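Local coordinates for DNA replication protein DnaC (Aquifex aeolicus, PDB 3ECC), which probably binds ATP through a P-loop ATPase domain and acts as a bacterial helicase loader in the initiation of DNA replication, at residues A[140-145]-A[155-160]; A[7-12]-A[52-57]; A[77-82]-A[116-121]; A[69-74]-A[99-104]; A[17-22]-A[177-182]. All coordinates share one frame; numbering follows the deposited sequence.

Interaction 1: residues A[140-145]-A[155-160]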
# COMPACT_ATOMS: atom_id res chain seq x y z
N THR A 140 1.37 5.62 2.67
CA THR A 140 2.64 6.23 2.98
C THR A 140 2.46 7.62 3.60
O THR A 140 1.44 8.29 3.39
CB THR A 140 3.56 6.31 1.73
OG1 THR A 140 4.85 6.80 2.11
CG2 THR A 140 2.96 7.21 0.65
N ASN A 141 3.46 8.04 4.35
CA ASN A 141 3.43 9.35 4.96
C ASN A 141 4.03 10.45 4.09
O ASN A 141 5.08 10.27 3.49
CB ASN A 141 4.14 9.31 6.30
CG ASN A 141 3.23 9.65 7.43
OD1 ASN A 141 2.74 10.78 7.52
ND2 ASN A 141 2.97 8.68 8.29
N TYR A 142 3.34 11.59 4.03
CA TYR A 142 3.88 12.78 3.39
C TYR A 142 4.13 13.88 4.42
O TYR A 142 3.20 14.30 5.13
CB TYR A 142 2.97 13.28 2.27
CG TYR A 142 3.57 14.39 1.44
CD1 TYR A 142 4.89 14.32 0.98
CD2 TYR A 142 2.81 15.51 1.07
CE1 TYR A 142 5.45 15.35 0.22
CE2 TYR A 142 3.36 16.53 0.29
CZ TYR A 142 4.68 16.45 -0.13
OH TYR A 142 5.22 17.46 -0.90
N SER A 143 5.38 14.34 4.49
CA SER A 143 5.82 15.32 5.49
C SER A 143 5.34 16.76 5.21
O SER A 143 4.31 17.19 5.75
CB SER A 143 7.35 15.27 5.67
OG SER A 143 8.02 15.35 4.42
N LEU A 144 6.09 17.48 4.37
CA LEU A 144 5.79 18.89 4.06
C LEU A 144 4.38 19.06 3.45
O LEU A 144 3.91 18.19 2.70
CB LEU A 144 6.87 19.49 3.14
CG LEU A 144 8.34 19.33 3.59
CD1 LEU A 144 9.26 18.97 2.41
CD2 LEU A 144 8.86 20.57 4.34
N GLN A 145 3.73 20.19 3.76
CA GLN A 145 2.28 20.33 3.52
C GLN A 145 1.81 20.83 2.13
O GLN A 145 1.11 20.10 1.42
CB GLN A 145 1.61 21.13 4.65
CG GLN A 145 1.35 20.30 5.89
CD GLN A 145 -0.05 20.51 6.44
OE1 GLN A 145 -0.34 21.54 7.06
NE2 GLN A 145 -0.93 19.53 6.23
N SER A 155 6.95 12.24 -4.68
CA SER A 155 7.81 11.27 -5.34
C SER A 155 9.30 11.37 -4.93
O SER A 155 9.97 10.35 -4.76
CB SER A 155 7.66 11.41 -6.86
OG SER A 155 6.29 11.43 -7.22
N ALA A 156 9.80 12.60 -4.78
CA ALA A 156 11.19 12.84 -4.35
C ALA A 156 11.40 12.63 -2.85
O ALA A 156 12.48 12.23 -2.41
CB ALA A 156 11.65 14.25 -4.77
N ASP A 157 10.37 12.91 -2.06
CA ASP A 157 10.38 12.63 -0.63
C ASP A 157 10.33 11.12 -0.38
O ASP A 157 11.03 10.61 0.48
CB ASP A 157 9.19 13.32 0.05
CG ASP A 157 9.27 13.27 1.56
OD1 ASP A 157 10.25 13.80 2.15
OD2 ASP A 157 8.33 12.73 2.17
N LEU A 158 9.50 10.43 -1.15
CA LEU A 158 9.46 8.96 -1.15
C LEU A 158 10.74 8.34 -1.68
O LEU A 158 11.23 7.35 -1.14
CB LEU A 158 8.29 8.45 -1.98
CG LEU A 158 7.12 7.78 -1.25
CD1 LEU A 158 7.53 6.42 -0.66
CD2 LEU A 158 6.52 8.71 -0.19
N ALA A 159 11.28 8.93 -2.74
CA ALA A 159 12.50 8.43 -3.38
C ALA A 159 13.72 8.60 -2.49
O ALA A 159 14.70 7.88 -2.65
CB ALA A 159 12.72 9.13 -4.70
N SER A 160 13.65 9.55 -1.56
CA SER A 160 14.77 9.81 -0.66
C SER A 160 15.04 8.62 0.26
O SER A 160 16.19 8.33 0.60
CB SER A 160 14.51 11.07 0.17
OG SER A 160 13.37 10.90 1.00
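Asp-157, on helix 153-162, points its side chain at Ser-143 in the loop that leaves strand 136-141, and the contact can be traced along it. CB leads to CG, which stands anti to the backbone N (chi1 -170°), a rotation that carries the carboxylate from the helix toward Ser-143, whose OG is 3.8 Å from CG. Beyond CG the carboxylate divides. OD1 comes within 3.5 Å of Ser-143 OG, and OD2 accepts a weak hydrogen bond from that hydroxyl. OD2 also lies at the edge of the Tyr-142 ring, 4.0 Å from its CD1, with ring and carboxylate planes 72° apart. Its stronger partner is the salt-bridged Arg-161, one turn further along the same helix. Leu-158 CD2 packs against Thr-140 OG1 at 3.4 Å, near the end of the strand, where Asn-141 touches the bound beryllium trifluoride ion. With an alanine here in place of Asp-157, Arg-161 would probably lose its carboxylate mate and the Ser-143 hydroxyl this acceptor. The chemistry is therefore divided: a leucine methyl packed on a threonine by the strand, and a charged group held mainly from within its own helix, with only a weak bond to the loop.

Interaction 2: residues A[7-12]-A[52-57]. With MG (magnesium ion), chain C; ADP (adenosine-5'-diphosphate), chain B.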
# COMPACT_ATOMS: atom_id res chain seq x y z
N ALA A 7 -13.48 -1.53 9.45
CA ALA A 7 -13.12 -0.73 8.28
C ALA A 7 -13.75 -1.26 7.00
O ALA A 7 -13.17 -2.09 6.30
CB ALA A 7 -11.61 -0.64 8.13
N ASN A 8 -14.97 -0.80 6.74
CA ASN A 8 -15.68 -1.10 5.51
C ASN A 8 -15.80 0.14 4.66
O ASN A 8 -15.76 1.27 5.17
CB ASN A 8 -17.09 -1.60 5.84
CG ASN A 8 -17.09 -2.94 6.51
OD1 ASN A 8 -17.30 -3.97 5.85
ND2 ASN A 8 -16.86 -2.96 7.82
N LEU A 9 -15.96 -0.05 3.35
CA LEU A 9 -16.28 1.06 2.46
C LEU A 9 -17.66 1.60 2.78
O LEU A 9 -18.15 2.53 2.14
CB LEU A 9 -16.20 0.64 0.99
CG LEU A 9 -14.82 0.59 0.32
CD1 LEU A 9 -14.99 0.24 -1.14
CD2 LEU A 9 -14.06 1.91 0.48
N ASP A 10 -18.28 1.01 3.80
CA ASP A 10 -19.63 1.38 4.22
C ASP A 10 -19.60 2.18 5.53
O ASP A 10 -20.21 3.24 5.64
CB ASP A 10 -20.47 0.12 4.39
CG ASP A 10 -21.93 0.38 4.21
OD1 ASP A 10 -22.52 1.07 5.08
OD2 ASP A 10 -22.50 -0.12 3.21
N THR A 11 -18.86 1.65 6.51
CA THR A 11 -18.54 2.37 7.74
C THR A 11 -17.83 3.70 7.44
O THR A 11 -17.69 4.56 8.33
CB THR A 11 -17.64 1.51 8.65
OG1 THR A 11 -18.29 0.26 8.92
CG2 THR A 11 -17.34 2.22 9.97
N TYR A 12 -17.38 3.86 6.20
CA TYR A 12 -16.65 5.06 5.80
C TYR A 12 -17.56 6.22 5.42
O TYR A 12 -18.33 6.15 4.45
CB TYR A 12 -15.65 4.77 4.69
CG TYR A 12 -14.54 5.80 4.64
CD1 TYR A 12 -13.39 5.63 5.39
CD2 TYR A 12 -14.66 6.95 3.87
CE1 TYR A 12 -12.38 6.57 5.38
CE2 TYR A 12 -13.65 7.89 3.84
CZ TYR A 12 -12.51 7.70 4.59
OH TYR A 12 -11.50 8.64 4.57
N THR A 52 -4.77 3.94 6.21
CA THR A 52 -4.84 2.52 6.52
C THR A 52 -6.29 2.05 6.52
O THR A 52 -6.59 0.93 6.10
CB THR A 52 -4.20 2.21 7.87
OG1 THR A 52 -2.88 2.78 7.92
CG2 THR A 52 -4.12 0.70 8.11
N HIS A 53 -7.18 2.92 6.98
CA HIS A 53 -8.61 2.61 7.00
C HIS A 53 -9.10 2.23 5.60
O HIS A 53 -9.74 1.19 5.41
CB HIS A 53 -9.42 3.79 7.55
CG HIS A 53 -10.85 3.47 7.81
ND1 HIS A 53 -11.34 3.20 9.07
CD2 HIS A 53 -11.91 3.34 6.96
CE1 HIS A 53 -12.63 2.94 8.99
NE2 HIS A 53 -13.00 3.02 7.72
N LEU A 54 -8.79 3.08 4.63
CA LEU A 54 -9.25 2.88 3.26
C LEU A 54 -8.55 1.73 2.56
O LEU A 54 -9.14 1.07 1.71
CB LEU A 54 -9.10 4.17 2.44
CG LEU A 54 -10.14 5.22 2.76
CD1 LEU A 54 -9.82 6.54 2.10
CD2 LEU A 54 -11.52 4.72 2.36
N ALA A 55 -7.29 1.49 2.93
CA ALA A 55 -6.52 0.34 2.43
C ALA A 55 -7.11 -1.00 2.89
O ALA A 55 -7.13 -1.96 2.12
CB ALA A 55 -5.08 0.45 2.88
N VAL A 56 -7.58 -1.06 4.13
CA VAL A 56 -8.18 -2.29 4.65
C VAL A 56 -9.58 -2.46 4.06
O VAL A 56 -9.99 -3.57 3.69
CB VAL A 56 -8.23 -2.30 6.19
CG1 VAL A 56 -8.94 -3.55 6.69
CG2 VAL A 56 -6.83 -2.23 6.77
N ALA A 57 -10.30 -1.34 3.94
CA ALA A 57 -11.60 -1.31 3.27
C ALA A 57 -11.51 -1.84 1.84
O ALA A 57 -12.30 -2.71 1.45
CB ALA A 57 -12.17 0.11 3.28
MG MG C . -1.89 4.20 8.52
PB ADP B . -3.67 6.74 8.78
O1B ADP B . -3.56 5.30 8.33
O2B ADP B . -3.61 7.74 7.65
O3B ADP B . -2.80 7.09 9.95
PA ADP B . -5.92 5.61 10.05
O1A ADP B . -6.53 4.77 8.96
O2A ADP B . -5.04 4.74 10.94
O3A ADP B . -5.14 6.87 9.38
O5' ADP B . -7.05 6.37 10.90
C5' ADP B . -6.98 6.53 12.32
C4' ADP B . -8.29 6.07 12.94
O4' ADP B . -9.36 6.89 12.47
C3' ADP B . -8.62 4.65 12.55
O3' ADP B . -9.00 3.94 13.71
C2' ADP B . -9.77 4.76 11.56
O2' ADP B . -10.72 3.73 11.76
C1' ADP B . -10.39 6.10 11.87
N9 ADP B . -10.94 6.80 10.68
C8 ADP B . -10.26 7.55 9.79
N7 ADP B . -11.09 8.06 8.84
C5 ADP B . -12.33 7.65 9.13
C6 ADP B . -13.69 7.82 8.54
N6 ADP B . -13.91 8.57 7.43
N1 ADP B . -14.72 7.22 9.16
C2 ADP B . -14.55 6.49 10.28
N3 ADP B . -13.35 6.29 10.86
C4 ADP B . -12.24 6.83 10.34
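The Tyr-12 ring lies between Leu-54 and the adenine amino group of ADP. Leu-54 CD2 sits over the centre of one face, 3.6 Å from the ring centroid and 12° off the normal, while ADP N6 is over the opposite face, displaced toward the rim. The His-53 ring is turned obliquely to that of Tyr-12, with planes at 50° and centroids 5.2 Å apart. Ala-7 CB covers one imidazole face in a CH-pi contact, 3.9 Å from the centroid of the His-53 ring, and ADP lies over the other. With CG anti to the backbone N (chi1 -171°), His-53 brings ND1 into a 2.8 Å hydrogen bond with ADP O2', either atom being a possible donor. This helix start belongs to the P-loop (Walker A) of the nucleotide site: Thr-52 N and His-53 N donate to ADP O1B and O1A respectively, and Thr-52 OG1 binds the magnesium ion at 1.8 Å. One turn further along the helix, Ala-57 CB meets Leu-9 CD2 at 3.8 Å, and Ala-57 CA makes a CA-H...O contact with Ala-7 O.

Interaction 3: residues A[77-82]-A[116-121]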
# COMPACT_ATOMS: atom_id res chain seq x y z
N ASP A 77 6.75 -4.70 9.86
CA ASP A 77 6.41 -6.04 10.34
C ASP A 77 6.68 -7.10 9.28
O ASP A 77 7.17 -8.17 9.61
CB ASP A 77 4.95 -6.11 10.80
CG ASP A 77 4.54 -7.50 11.23
OD1 ASP A 77 5.20 -8.06 12.12
OD2 ASP A 77 3.57 -8.04 10.66
N LEU A 78 6.37 -6.79 8.02
CA LEU A 78 6.63 -7.73 6.92
C LEU A 78 8.12 -7.93 6.70
O LEU A 78 8.58 -9.05 6.50
CB LEU A 78 5.97 -7.26 5.62
CG LEU A 78 6.14 -8.16 4.37
CD1 LEU A 78 5.50 -9.54 4.54
CD2 LEU A 78 5.58 -7.47 3.14
N ILE A 79 8.88 -6.84 6.78
CA ILE A 79 10.32 -6.86 6.57
C ILE A 79 11.07 -7.64 7.67
O ILE A 79 11.92 -8.46 7.35
CB ILE A 79 10.87 -5.44 6.40
CG1 ILE A 79 10.59 -4.96 4.98
CG2 ILE A 79 12.36 -5.37 6.71
CD1 ILE A 79 10.54 -3.47 4.86
N PHE A 80 10.72 -7.39 8.93
CA PHE A 80 11.33 -8.12 10.06
C PHE A 80 11.03 -9.62 10.00
O PHE A 80 11.89 -10.44 10.35
CB PHE A 80 10.86 -7.55 11.42
CG PHE A 80 11.56 -6.27 11.82
CD1 PHE A 80 12.94 -6.19 11.84
CD2 PHE A 80 10.82 -5.16 12.22
CE1 PHE A 80 13.58 -5.00 12.22
CE2 PHE A 80 11.45 -3.98 12.60
CZ PHE A 80 12.83 -3.90 12.60
N ARG A 81 9.82 -9.98 9.59
CA ARG A 81 9.44 -11.37 9.42
C ARG A 81 10.34 -12.04 8.39
O ARG A 81 11.02 -13.02 8.68
CB ARG A 81 7.99 -11.49 8.94
CG ARG A 81 6.96 -11.48 10.02
CD ARG A 81 5.73 -12.21 9.53
NE ARG A 81 4.49 -11.60 10.02
CZ ARG A 81 3.27 -12.04 9.71
NH1 ARG A 81 3.13 -13.09 8.90
NH2 ARG A 81 2.20 -11.43 10.20
N LEU A 82 10.34 -11.48 7.18
CA LEU A 82 11.10 -12.02 6.07
C LEU A 82 12.59 -12.09 6.36
O LEU A 82 13.20 -13.13 6.17
CB LEU A 82 10.86 -11.21 4.80
CG LEU A 82 9.49 -11.40 4.14
CD1 LEU A 82 9.25 -10.31 3.11
CD2 LEU A 82 9.36 -12.79 3.51
N ASP A 116 20.25 -0.92 4.63
CA ASP A 116 20.49 -1.45 3.28
C ASP A 116 19.67 -2.71 2.97
O ASP A 116 19.15 -2.85 1.85
CB ASP A 116 21.98 -1.72 3.05
CG ASP A 116 22.78 -0.45 2.79
OD1 ASP A 116 23.96 -0.56 2.36
OD2 ASP A 116 22.24 0.66 3.00
N TRP A 117 19.55 -3.60 3.95
CA TRP A 117 18.82 -4.86 3.76
C TRP A 117 17.30 -4.68 3.76
O TRP A 117 16.57 -5.50 3.21
CB TRP A 117 19.23 -5.90 4.81
CG TRP A 117 19.04 -5.43 6.23
CD1 TRP A 117 19.97 -4.82 7.02
CD2 TRP A 117 17.85 -5.53 7.02
NE1 TRP A 117 19.44 -4.53 8.25
CE2 TRP A 117 18.14 -4.96 8.28
CE3 TRP A 117 16.57 -6.05 6.79
CZ2 TRP A 117 17.19 -4.88 9.31
CZ3 TRP A 117 15.63 -5.98 7.81
CH2 TRP A 117 15.94 -5.39 9.05
N GLN A 118 16.82 -3.60 4.40
CA GLN A 118 15.42 -3.22 4.32
C GLN A 118 15.10 -2.61 2.96
O GLN A 118 14.03 -2.85 2.40
CB GLN A 118 15.06 -2.23 5.41
CG GLN A 118 14.89 -2.83 6.79
CD GLN A 118 14.45 -1.81 7.82
OE1 GLN A 118 15.11 -0.78 8.02
NE2 GLN A 118 13.34 -2.08 8.49
N ARG A 119 16.03 -1.81 2.45
CA ARG A 119 15.89 -1.22 1.13
C ARG A 119 16.00 -2.29 0.06
O ARG A 119 15.47 -2.14 -1.04
CB ARG A 119 16.96 -0.15 0.89
CG ARG A 119 17.03 0.93 1.97
CD ARG A 119 16.07 2.07 1.68
NE ARG A 119 16.43 3.28 2.41
CZ ARG A 119 17.10 4.31 1.88
NH1 ARG A 119 17.48 4.28 0.60
NH2 ARG A 119 17.38 5.37 2.62
N GLU A 120 16.69 -3.38 0.39
CA GLU A 120 16.85 -4.53 -0.50
C GLU A 120 15.53 -5.27 -0.73
O GLU A 120 15.16 -5.54 -1.87
CB GLU A 120 17.89 -5.52 0.07
CG GLU A 120 19.36 -5.17 -0.20
CD GLU A 120 20.34 -6.03 0.60
OE1 GLU A 120 19.89 -6.99 1.27
OE2 GLU A 120 21.57 -5.75 0.57
N LEU A 121 14.84 -5.58 0.35
CA LEU A 121 13.58 -6.30 0.29
C LEU A 121 12.45 -5.49 -0.33
O LEU A 121 11.70 -6.01 -1.15
CB LEU A 121 13.16 -6.76 1.69
CG LEU A 121 13.77 -8.07 2.18
CD1 LEU A 121 13.65 -8.15 3.69
CD2 LEU A 121 13.08 -9.25 1.52
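Ile-79 CG2 lies 3.5 Å from Trp-117 CZ3 and 4.3 Å from Leu-121 CD1, at the centre of the apolar contacts that carry this helix pair. CG2 stands anti to the backbone N while CG1 is anti to the carbonyl carbon (chi1 -79°), which directs the methyl branch toward helix 116-131. Leu-121 CD1 also meets Leu-82 CB at 4.3 Å. Among the aromatic groups, Phe-80 CE1 approaches the indole edge, near its plane, at 4.0 Å from Trp-117 CH2. The amide-bearing chain of Gln-118 contributes its aliphatic part: CG is 3.6 Å from Ile-79 CG2, the two side chains crossing at about a right angle, while OE1 is hydrogen-bonded to Ser-115 N. No hydrogen bond joins the two segments. Their axes approach to 10.4 Å, with 103° between the N-to-C directions, so the helices cross nearly perpendicularly. Leu-78 and Leu-82 extend the apolar layer to Ile-125 of helix 116-131 and Phe-94 of helix 93-99, on the side of strand 71-74.

Interaction 4: residues A[69-74]-A[99-104]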
# COMPACT_ATOMS: atom_id res chain seq x y z
N ARG A 69 -8.81 -13.24 -2.31
CA ARG A 69 -8.20 -13.10 -0.99
C ARG A 69 -6.78 -12.52 -1.08
O ARG A 69 -5.90 -13.12 -1.71
CB ARG A 69 -8.13 -14.47 -0.29
CG ARG A 69 -9.41 -14.87 0.42
CD ARG A 69 -9.19 -16.11 1.27
NE ARG A 69 -10.11 -16.17 2.41
CZ ARG A 69 -9.80 -16.71 3.59
NH1 ARG A 69 -8.59 -17.22 3.79
NH2 ARG A 69 -10.69 -16.71 4.57
N GLY A 70 -6.58 -11.37 -0.45
CA GLY A 70 -5.25 -10.75 -0.39
C GLY A 70 -4.69 -10.74 1.02
O GLY A 70 -5.18 -11.45 1.90
N TYR A 71 -3.66 -9.91 1.25
CA TYR A 71 -3.01 -9.83 2.56
C TYR A 71 -2.74 -8.38 2.96
O TYR A 71 -2.46 -7.54 2.11
CB TYR A 71 -1.70 -10.63 2.56
CG TYR A 71 -1.85 -12.13 2.35
CD1 TYR A 71 -1.89 -13.00 3.44
CD2 TYR A 71 -1.93 -12.67 1.07
CE1 TYR A 71 -2.01 -14.37 3.25
CE2 TYR A 71 -2.06 -14.03 0.87
CZ TYR A 71 -2.10 -14.88 1.96
OH TYR A 71 -2.23 -16.23 1.76
N PHE A 72 -2.86 -8.11 4.26
CA PHE A 72 -2.49 -6.80 4.83
C PHE A 72 -1.26 -6.93 5.71
O PHE A 72 -1.26 -7.67 6.70
CB PHE A 72 -3.65 -6.21 5.65
CG PHE A 72 -3.29 -4.93 6.37
CD1 PHE A 72 -3.55 -3.70 5.80
CD2 PHE A 72 -2.68 -4.97 7.61
CE1 PHE A 72 -3.20 -2.52 6.46
CE2 PHE A 72 -2.33 -3.80 8.27
CZ PHE A 72 -2.59 -2.58 7.70
N PHE A 73 -0.20 -6.21 5.36
CA PHE A 73 1.01 -6.20 6.17
C PHE A 73 1.38 -4.80 6.57
O PHE A 73 1.20 -3.87 5.79
CB PHE A 73 2.17 -6.86 5.43
CG PHE A 73 2.08 -8.36 5.36
CD1 PHE A 73 2.37 -9.13 6.47
CD2 PHE A 73 1.70 -8.99 4.19
CE1 PHE A 73 2.28 -10.51 6.42
CE2 PHE A 73 1.61 -10.38 4.14
CZ PHE A 73 1.90 -11.13 5.25
N ASP A 74 1.86 -4.63 7.79
CA ASP A 74 2.65 -3.47 8.12
C ASP A 74 4.00 -3.72 7.48
O ASP A 74 4.52 -4.83 7.54
CB ASP A 74 2.80 -3.31 9.64
CG ASP A 74 3.71 -2.14 10.02
OD1 ASP A 74 3.26 -0.98 9.97
OD2 ASP A 74 4.88 -2.39 10.37
N LEU A 99 4.98 -12.50 -2.49
CA LEU A 99 5.34 -12.01 -3.83
C LEU A 99 4.26 -12.32 -4.87
O LEU A 99 3.91 -11.46 -5.67
CB LEU A 99 6.68 -12.60 -4.28
CG LEU A 99 7.98 -12.15 -3.61
CD1 LEU A 99 9.15 -13.01 -4.09
CD2 LEU A 99 8.27 -10.67 -3.82
N ASN A 100 3.73 -13.53 -4.84
CA ASN A 100 2.76 -13.96 -5.84
C ASN A 100 1.30 -13.68 -5.46
O ASN A 100 0.38 -14.11 -6.15
CB ASN A 100 2.97 -15.44 -6.19
CG ASN A 100 4.21 -15.67 -7.04
OD1 ASN A 100 4.44 -14.95 -8.02
ND2 ASN A 100 5.01 -16.67 -6.69
N SER A 101 1.11 -12.95 -4.37
CA SER A 101 -0.23 -12.61 -3.91
C SER A 101 -0.97 -11.71 -4.90
O SER A 101 -0.40 -10.75 -5.43
CB SER A 101 -0.17 -11.92 -2.55
OG SER A 101 -1.47 -11.76 -2.01
N PRO A 102 -2.26 -12.00 -5.13
CA PRO A 102 -3.11 -11.22 -6.04
C PRO A 102 -3.33 -9.79 -5.58
O PRO A 102 -3.42 -8.88 -6.40
CB PRO A 102 -4.43 -12.00 -6.04
CG PRO A 102 -4.40 -12.81 -4.78
CD PRO A 102 -2.97 -13.18 -4.59
N VAL A 103 -3.43 -9.59 -4.26
CA VAL A 103 -3.54 -8.25 -3.69
C VAL A 103 -2.66 -8.16 -2.46
O VAL A 103 -2.73 -9.02 -1.58
CB VAL A 103 -5.00 -7.91 -3.28
CG1 VAL A 103 -5.05 -6.57 -2.57
CG2 VAL A 103 -5.90 -7.89 -4.49
N LEU A 104 -1.82 -7.13 -2.40
CA LEU A 104 -0.95 -6.93 -1.25
C LEU A 104 -1.03 -5.49 -0.77
O LEU A 104 -0.99 -4.55 -1.57
CB LEU A 104 0.49 -7.31 -1.59
CG LEU A 104 1.53 -7.29 -0.44
CD1 LEU A 104 1.33 -8.46 0.52
CD2 LEU A 104 2.94 -7.29 -1.00
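Ser-101 has its hydroxyl anti to the backbone N (chi1 -171°), and Tyr-71 has CG anti to its carbonyl carbon (chi1 -64°); together these rotations set Ser-101 OG at the edge of the tyrosine ring, in its plane, 3.2 Å from Tyr-71 CD2. The same hydroxyl donates to Val-103 O within its own segment at 3.0 Å. That carbonyl is shared, because Tyr-71 N also donates to Val-103 O, at 3.1 Å with an N-H...acceptor angle of 152°. The two donors arrive from opposite faces of the carbonyl plane, the hydroxyl standing well above it and the amide less tilted. Tyr-71 and Leu-104 form a parallel bridge, their CA atoms 5.2 Å apart, as expected where edge strand 71-74 joins strand 104-107 in the central sheet. Beside it, Leu-104 CD1 lies at the edge of the Phe-73 ring, in its plane, 3.7 Å from Phe-73 CD2. Replacing Ser-101 by an alanine removes the hydroxyl, and Val-103 O would probably be left with Tyr-71 N alone of these two donors. The buried serine thus links the turn after helix 93-99 to the start of the strand pairing, while apolar contact takes over further along.

Interaction 5: residues A[17-22]-A[177-182]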
# COMPACT_ATOMS: atom_id res chain seq x y z
N VAL A 17 -13.58 16.82 0.93
CA VAL A 17 -13.55 16.55 -0.50
C VAL A 17 -12.54 15.44 -0.84
O VAL A 17 -12.85 14.54 -1.63
CB VAL A 17 -13.26 17.85 -1.31
CG1 VAL A 17 -13.12 17.53 -2.78
CG2 VAL A 17 -14.38 18.86 -1.10
N SER A 18 -11.35 15.51 -0.24
CA SER A 18 -10.29 14.51 -0.46
C SER A 18 -10.77 13.10 -0.19
O SER A 18 -10.57 12.20 -1.00
CB SER A 18 -9.07 14.80 0.43
OG SER A 18 -8.20 15.75 -0.16
N GLN A 19 -11.41 12.91 0.97
CA GLN A 19 -11.86 11.59 1.40
C GLN A 19 -13.01 11.08 0.53
O GLN A 19 -13.19 9.88 0.38
CB GLN A 19 -12.29 11.64 2.87
CG GLN A 19 -11.13 11.66 3.84
CD GLN A 19 -11.54 12.07 5.24
OE1 GLN A 19 -12.49 11.53 5.81
NE2 GLN A 19 -10.82 13.04 5.82
N ASN A 20 -13.78 12.01 -0.03
CA ASN A 20 -14.91 11.67 -0.88
C ASN A 20 -14.49 11.19 -2.26
O ASN A 20 -15.05 10.24 -2.79
CB ASN A 20 -15.88 12.85 -1.01
CG ASN A 20 -17.10 12.51 -1.84
OD1 ASN A 20 -17.98 11.77 -1.40
ND2 ASN A 20 -17.14 13.02 -3.07
N ARG A 21 -13.49 11.85 -2.84
CA ARG A 21 -12.99 11.47 -4.15
C ARG A 21 -12.26 10.13 -4.09
O ARG A 21 -12.38 9.31 -4.99
CB ARG A 21 -12.09 12.55 -4.73
CG ARG A 21 -12.80 13.86 -4.99
CD ARG A 21 -12.05 14.70 -5.98
NE ARG A 21 -11.69 16.00 -5.40
CZ ARG A 21 -10.48 16.31 -4.95
NH1 ARG A 21 -9.49 15.42 -5.02
NH2 ARG A 21 -10.25 17.51 -4.43
N ALA A 22 -11.51 9.93 -3.01
CA ALA A 22 -10.84 8.67 -2.76
C ALA A 22 -11.85 7.52 -2.71
O ALA A 22 -11.64 6.48 -3.31
CB ALA A 22 -10.04 8.73 -1.48
N LEU A 177 -3.64 8.82 -4.66
CA LEU A 177 -4.76 9.48 -4.00
C LEU A 177 -4.31 10.21 -2.75
O LEU A 177 -4.07 9.61 -1.71
CB LEU A 177 -5.86 8.46 -3.66
CG LEU A 177 -6.70 7.89 -4.81
CD1 LEU A 177 -7.45 6.65 -4.36
CD2 LEU A 177 -7.66 8.92 -5.40
N VAL A 178 -4.20 11.53 -2.84
CA VAL A 178 -3.82 12.30 -1.68
C VAL A 178 -5.01 12.53 -0.76
O VAL A 178 -6.10 12.86 -1.21
CB VAL A 178 -3.20 13.63 -2.05
CG1 VAL A 178 -2.74 14.35 -0.81
CG2 VAL A 178 -2.05 13.40 -2.99
N ILE A 179 -4.78 12.34 0.53
CA ILE A 179 -5.82 12.50 1.54
C ILE A 179 -5.41 13.57 2.53
O ILE A 179 -4.34 13.49 3.14
CB ILE A 179 -6.08 11.18 2.25
CG1 ILE A 179 -6.48 10.12 1.23
CG2 ILE A 179 -7.16 11.34 3.30
CD1 ILE A 179 -6.75 8.81 1.85
N LYS A 180 -6.26 14.58 2.69
CA LYS A 180 -5.88 15.79 3.39
C LYS A 180 -6.79 16.15 4.55
O LYS A 180 -7.08 17.32 4.78
CB LYS A 180 -5.76 16.96 2.42
CG LYS A 180 -4.61 16.81 1.45
CD LYS A 180 -4.01 18.16 1.06
CE LYS A 180 -4.86 18.86 0.00
NZ LYS A 180 -4.61 18.32 -1.37
N GLY A 181 -7.23 15.15 5.30
CA GLY A 181 -8.02 15.41 6.51
C GLY A 181 -7.20 16.14 7.57
O GLY A 181 -5.97 16.08 7.59
N SER A 182 -7.89 16.85 8.47
CA SER A 182 -7.19 17.62 9.49
C SER A 182 -7.62 17.21 10.90
O SER A 182 -8.74 16.74 11.11
CB SER A 182 -7.41 19.12 9.30
OG SER A 182 -6.23 19.85 9.60
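Ser-18 faces the chain as it leaves strand 174-178, and the close part of the contact lies here: Ser-18 CB is 3.6 Å from Lys-180 N and 4.1 Å from Ile-179 CA. Beside it, Gln-19 crosses Ile-179 at about a right angle, with Gln-19 CG 4.0 Å from Ile-179 CG2. Its chain is extended beyond CG, which carries NE2 to 3.7 Å from Gly-181 CA; OE1 is hydrogen-bonded instead to Lys-15 N. Buried Ala-22 belongs to the packed part too, its CA 4.1 Å from Leu-177 CD2. On the solvent side, exposed Lys-180 lays CB and CG near the serine hydroxyl, CB at 3.8 Å from Ser-18 OG. Its bent chain ends with Lys-180 NZ 6.5 Å from Arg-21 NH2, a group of like charge. No hydrogen bond spans the two segments. Helix 17-31 thereby packs its first turns on the end of edge strand 174-178, which pairs through Leu-177 with strand 40-45, the backbone bonding continuing at Ile-179. Ile-179 also touches Val-49 of the nucleotide-binding loop, and Gln-19 touches ADP.

In the fold
Interactions 1, 4 and 5 all reach the five-stranded parallel sheet, at strand 136-141, at edge strand 71-74 and at edge strand 174-178. Interactions 4 and 5 lie on opposite sides of the chain's centre, about 24 Å apart between centres. Interaction 5 joins distant parts of the sequence, and interactions 1, 3 and 4 are nested inside the loop it closes. Interaction 2 crosses it along the chain, their centres about 13 Å apart, and meets it where Tyr-12 OH probably hydrogen-bonds Gln-19 OE1. Phe-72 packs on Thr-52 and Val-56, linking interactions 2 and 4, while Arg-81 on Phe-73 links 3 and 4. Contacts thus run continuously from the ADP pocket to the helices beyond strand 71-74.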